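MGS-MChE2 (Uncultured bacterium, PDB 5JD6) is an alpha/beta hydrolase from a lagoon-sediment metagenome that probably acts as an esterase, cleaving carboxylic ester bonds. Local coordinates at residues K102-S116 and D187-W199. Residues are numbered along the deposited sequence; the frame is centred on the assembly and turned at random.
Sequences KMFPEIVQALVITGS and DLPKMKTPTCIIW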
# COMPACT_ATOMS: atom_id res chain seq x y z
N LYS A 102 -7.38 3.21 -9.79
CA LYS A 102 -7.59 3.82 -11.09
C LYS A 102 -8.18 2.82 -12.09
O LYS A 102 -9.12 3.14 -12.82
CB LYS A 102 -6.27 4.37 -11.64
CG LYS A 102 -6.31 4.74 -13.11
CD LYS A 102 -4.91 4.90 -13.68
CE LYS A 102 -4.92 4.80 -15.19
NZ LYS A 102 -3.58 4.47 -15.74
N MET A 103 -7.62 1.62 -12.10
CA MET A 103 -8.05 0.58 -13.03
C MET A 103 -9.37 -0.05 -12.61
O MET A 103 -10.23 -0.33 -13.45
CB MET A 103 -6.98 -0.50 -13.16
CG MET A 103 -5.66 0.01 -13.72
SD MET A 103 -4.37 -1.26 -13.76
CE MET A 103 -5.05 -2.40 -14.96
N PHE A 104 -9.54 -0.28 -11.31
CA PHE A 104 -10.73 -0.95 -10.80
C PHE A 104 -11.34 -0.20 -9.61
O PHE A 104 -11.25 -0.68 -8.48
CB PHE A 104 -10.40 -2.39 -10.41
CG PHE A 104 -9.39 -3.04 -11.31
CD1 PHE A 104 -9.75 -3.47 -12.58
CD2 PHE A 104 -8.08 -3.23 -10.89
CE1 PHE A 104 -8.82 -4.07 -13.41
CE2 PHE A 104 -7.15 -3.83 -11.72
CZ PHE A 104 -7.52 -4.25 -12.98
N PRO A 105 -11.96 0.95 -9.87
CA PRO A 105 -12.52 1.79 -8.80
C PRO A 105 -13.73 1.17 -8.12
O PRO A 105 -13.98 1.43 -6.94
CB PRO A 105 -12.92 3.07 -9.54
CG PRO A 105 -13.19 2.63 -10.94
CD PRO A 105 -12.21 1.52 -11.21
N GLU A 106 -14.48 0.35 -8.85
CA GLU A 106 -15.70 -0.27 -8.33
C GLU A 106 -15.40 -1.34 -7.28
O GLU A 106 -16.31 -1.82 -6.61
CB GLU A 106 -16.52 -0.87 -9.47
CG GLU A 106 -15.73 -1.78 -10.41
CD GLU A 106 -15.01 -1.02 -11.50
OE1 GLU A 106 -15.43 0.11 -11.82
OE2 GLU A 106 -14.00 -1.54 -12.03
N ILE A 107 -14.13 -1.71 -7.15
CA ILE A 107 -13.74 -2.74 -6.20
C ILE A 107 -13.11 -2.13 -4.95
O ILE A 107 -12.82 -2.84 -3.98
CB ILE A 107 -12.76 -3.75 -6.86
CG1 ILE A 107 -13.02 -5.17 -6.35
CG2 ILE A 107 -11.30 -3.32 -6.65
CD1 ILE A 107 -14.35 -5.73 -6.80
N VAL A 108 -12.92 -0.82 -4.97
CA VAL A 108 -12.28 -0.12 -3.85
C VAL A 108 -13.23 0.82 -3.13
O VAL A 108 -13.70 1.81 -3.70
CB VAL A 108 -11.06 0.68 -4.32
CG1 VAL A 108 -10.42 1.40 -3.15
CG2 VAL A 108 -10.06 -0.24 -5.01
N GLN A 109 -13.51 0.52 -1.86
CA GLN A 109 -14.39 1.36 -1.05
C GLN A 109 -13.67 2.63 -0.60
O GLN A 109 -14.25 3.72 -0.60
CB GLN A 109 -14.89 0.59 0.17
CG GLN A 109 -15.83 1.38 1.06
CD GLN A 109 -16.36 0.58 2.23
OE1 GLN A 109 -15.85 -0.51 2.53
NE2 GLN A 109 -17.38 1.10 2.90
N ALA A 110 -12.41 2.48 -0.21
CA ALA A 110 -11.60 3.62 0.21
C ALA A 110 -10.12 3.33 -0.01
O ALA A 110 -9.71 2.17 -0.08
CB ALA A 110 -11.86 3.95 1.67
N LEU A 111 -9.32 4.38 -0.12
CA LEU A 111 -7.90 4.25 -0.36
C LEU A 111 -7.09 4.97 0.71
O LEU A 111 -7.24 6.18 0.91
CB LEU A 111 -7.54 4.81 -1.74
CG LEU A 111 -6.06 4.90 -2.11
CD1 LEU A 111 -5.42 3.52 -2.09
CD2 LEU A 111 -5.90 5.55 -3.48
N VAL A 112 -6.24 4.23 1.42
CA VAL A 112 -5.39 4.83 2.44
C VAL A 112 -3.93 4.83 1.98
O VAL A 112 -3.38 3.78 1.63
CB VAL A 112 -5.51 4.11 3.79
CG1 VAL A 112 -4.79 4.89 4.87
CG2 VAL A 112 -6.97 3.90 4.15
N ILE A 113 -3.32 6.01 1.97
CA ILE A 113 -1.98 6.18 1.44
C ILE A 113 -1.05 6.79 2.48
O ILE A 113 -1.42 7.72 3.20
CB ILE A 113 -2.00 7.06 0.18
CG1 ILE A 113 -2.61 6.29 -0.98
CG2 ILE A 113 -0.60 7.53 -0.19
CD1 ILE A 113 -2.90 7.16 -2.17
N THR A 114 0.17 6.25 2.55
CA THR A 114 1.16 6.75 3.49
C THR A 114 2.58 6.48 3.02
O THR A 114 2.96 5.33 2.80
CB THR A 114 0.94 6.16 4.90
OG1 THR A 114 2.08 6.43 5.72
CG2 THR A 114 0.65 4.67 4.84
N GLY A 115 3.36 7.54 2.87
CA GLY A 115 4.72 7.45 2.37
C GLY A 115 4.83 6.63 1.10
O GLY A 115 5.63 5.70 1.03
N SER A 116 4.00 6.95 0.11
CA SER A 116 3.95 6.14 -1.10
C SER A 116 4.52 6.86 -2.31
O SER A 116 4.51 8.09 -2.37
CB SER A 116 2.51 5.72 -1.39
OG SER A 116 1.81 6.72 -2.11
N ASP A 187 -3.67 11.13 -13.65
CA ASP A 187 -4.84 10.30 -13.39
C ASP A 187 -5.58 10.71 -12.11
O ASP A 187 -6.78 10.48 -11.98
CB ASP A 187 -4.44 8.83 -13.30
CG ASP A 187 -3.72 8.34 -14.55
OD1 ASP A 187 -4.40 8.02 -15.54
OD2 ASP A 187 -2.47 8.29 -14.53
N LEU A 188 -4.84 11.32 -11.19
CA LEU A 188 -5.40 11.73 -9.90
C LEU A 188 -6.60 12.70 -9.92
O LEU A 188 -7.53 12.49 -9.14
CB LEU A 188 -4.29 12.36 -9.05
CG LEU A 188 -3.15 11.44 -8.60
CD1 LEU A 188 -2.16 12.21 -7.73
CD2 LEU A 188 -3.68 10.22 -7.87
N PRO A 189 -6.59 13.75 -10.77
CA PRO A 189 -7.62 14.80 -10.72
C PRO A 189 -9.07 14.33 -10.54
O PRO A 189 -9.86 15.09 -9.98
CB PRO A 189 -7.47 15.52 -12.07
CG PRO A 189 -6.42 14.77 -12.83
CD PRO A 189 -5.59 14.09 -11.80
N LYS A 190 -9.42 13.14 -10.99
CA LYS A 190 -10.73 12.60 -10.65
C LYS A 190 -10.69 11.08 -10.49
O LYS A 190 -11.33 10.33 -11.23
CB LYS A 190 -11.78 13.02 -11.69
CG LYS A 190 -13.22 12.63 -11.33
CD LYS A 190 -14.22 13.25 -12.28
CE LYS A 190 -15.62 12.73 -12.00
NZ LYS A 190 -15.74 11.31 -12.42
N MET A 191 -9.91 10.63 -9.52
CA MET A 191 -10.09 9.30 -8.95
C MET A 191 -11.00 9.50 -7.74
O MET A 191 -10.53 9.77 -6.63
CB MET A 191 -8.75 8.67 -8.57
CG MET A 191 -7.92 8.22 -9.77
SD MET A 191 -6.17 7.95 -9.40
CE MET A 191 -6.28 6.91 -7.96
N LYS A 192 -12.30 9.37 -7.98
CA LYS A 192 -13.34 9.80 -7.05
C LYS A 192 -13.27 9.18 -5.66
O LYS A 192 -13.76 9.78 -4.70
CB LYS A 192 -14.72 9.49 -7.64
CG LYS A 192 -15.13 10.37 -8.79
CD LYS A 192 -16.11 9.65 -9.70
CE LYS A 192 -17.50 10.25 -9.59
NZ LYS A 192 -18.57 9.27 -9.91
N THR A 193 -12.67 8.00 -5.55
CA THR A 193 -12.69 7.24 -4.31
C THR A 193 -12.16 8.04 -3.13
O THR A 193 -11.15 8.73 -3.24
CB THR A 193 -11.86 5.94 -4.44
OG1 THR A 193 -10.46 6.26 -4.41
CG2 THR A 193 -12.19 5.22 -5.74
N PRO A 194 -12.86 7.95 -1.98
CA PRO A 194 -12.44 8.60 -0.74
C PRO A 194 -11.04 8.17 -0.32
O PRO A 194 -10.78 6.98 -0.17
CB PRO A 194 -13.48 8.12 0.28
CG PRO A 194 -14.68 7.78 -0.55
CD PRO A 194 -14.13 7.23 -1.83
N THR A 195 -10.14 9.14 -0.15
CA THR A 195 -8.74 8.82 0.11
C THR A 195 -8.23 9.45 1.40
O THR A 195 -8.42 10.64 1.65
CB THR A 195 -7.85 9.27 -1.06
OG1 THR A 195 -8.28 8.63 -2.26
CG2 THR A 195 -6.40 8.92 -0.79
N CYS A 196 -7.58 8.63 2.22
CA CYS A 196 -6.95 9.11 3.44
C CYS A 196 -5.44 9.13 3.26
O CYS A 196 -4.82 8.11 2.97
CB CYS A 196 -7.33 8.23 4.64
SG CYS A 196 -6.69 8.81 6.22
N ILE A 197 -4.85 10.31 3.43
CA ILE A 197 -3.41 10.45 3.29
C ILE A 197 -2.76 10.78 4.63
O ILE A 197 -2.93 11.88 5.15
CB ILE A 197 -3.04 11.54 2.26
CG1 ILE A 197 -3.93 11.41 1.02
CG2 ILE A 197 -1.58 11.45 1.89
CD1 ILE A 197 -3.79 12.58 0.06
N ILE A 198 -2.04 9.81 5.18
CA ILE A 198 -1.32 10.00 6.43
C ILE A 198 0.17 10.04 6.15
O ILE A 198 0.69 9.18 5.44
CB ILE A 198 -1.65 8.88 7.44
CG1 ILE A 198 -3.16 8.78 7.66
CG2 ILE A 198 -0.93 9.12 8.76
CD1 ILE A 198 -3.58 7.65 8.56
N TRP A 199 0.87 11.02 6.69
CA TRP A 199 2.26 11.23 6.30
C TRP A 199 3.15 11.66 7.46
O TRP A 199 2.72 12.40 8.35
CB TRP A 199 2.33 12.28 5.19
CG TRP A 199 3.31 11.97 4.11
CD1 TRP A 199 4.64 12.29 4.09
CD2 TRP A 199 3.05 11.30 2.87
NE1 TRP A 199 5.22 11.86 2.93
CE2 TRP A 199 4.26 11.24 2.16
CE3 TRP A 199 1.90 10.74 2.30
CZ2 TRP A 199 4.36 10.64 0.90
CZ3 TRP A 199 2.00 10.14 1.06
CH2 TRP A 199 3.22 10.10 0.37
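Four backbone hydrogen bonds zip L111 and I113 onto P194, C196 and I198 as parallel neighbours in the central sheet. L111 N gives to P194 O and L111 O takes C196 N at 2.8 Å; two residues on, I113 N reaches C196 O, also at 2.8 Å, and I113 O takes I198 N. Segments 110-113 and 195-199 run 11° apart. At the end of the ladder T114 OG1 adds a weak bond to I198 O.

Side-chain packing follows the two faces. V112 CG1 meets C196 CB on the face covered by helix 238-252. On the other, under helix 92-103, L111 lies alongside T195, whose OG1 gives a hydrogen bond of 3.0 Å to T193 O from above the carbonyl plane, and I113 CD1 touches T195 CG2. I113 CG2, anti to its own backbone N (the ethyl branch at chi1 -72°), comes in near the plane of the W199 ring, 3.9 Å from CZ3.

The indole, which also touches the probable Ser-His-Asp triad, lies flat against the turn after the strand: G115 CA sits 3.7 Å from the centroid of its six-membered ring, a CH-pi contact, while NE1 bonds T206 O. Replacing W199 with alanine would probably open a gap against G115 and leave T206 O without the NE1 donor.

At the partly exposed edge K102 crosses the poorly ordered D187 at an angle, NZ making a long salt bridge of 3.6 Å to OD1. Main-chain bonds thus set the register of these core strands, and the loose ion pair probably adds little.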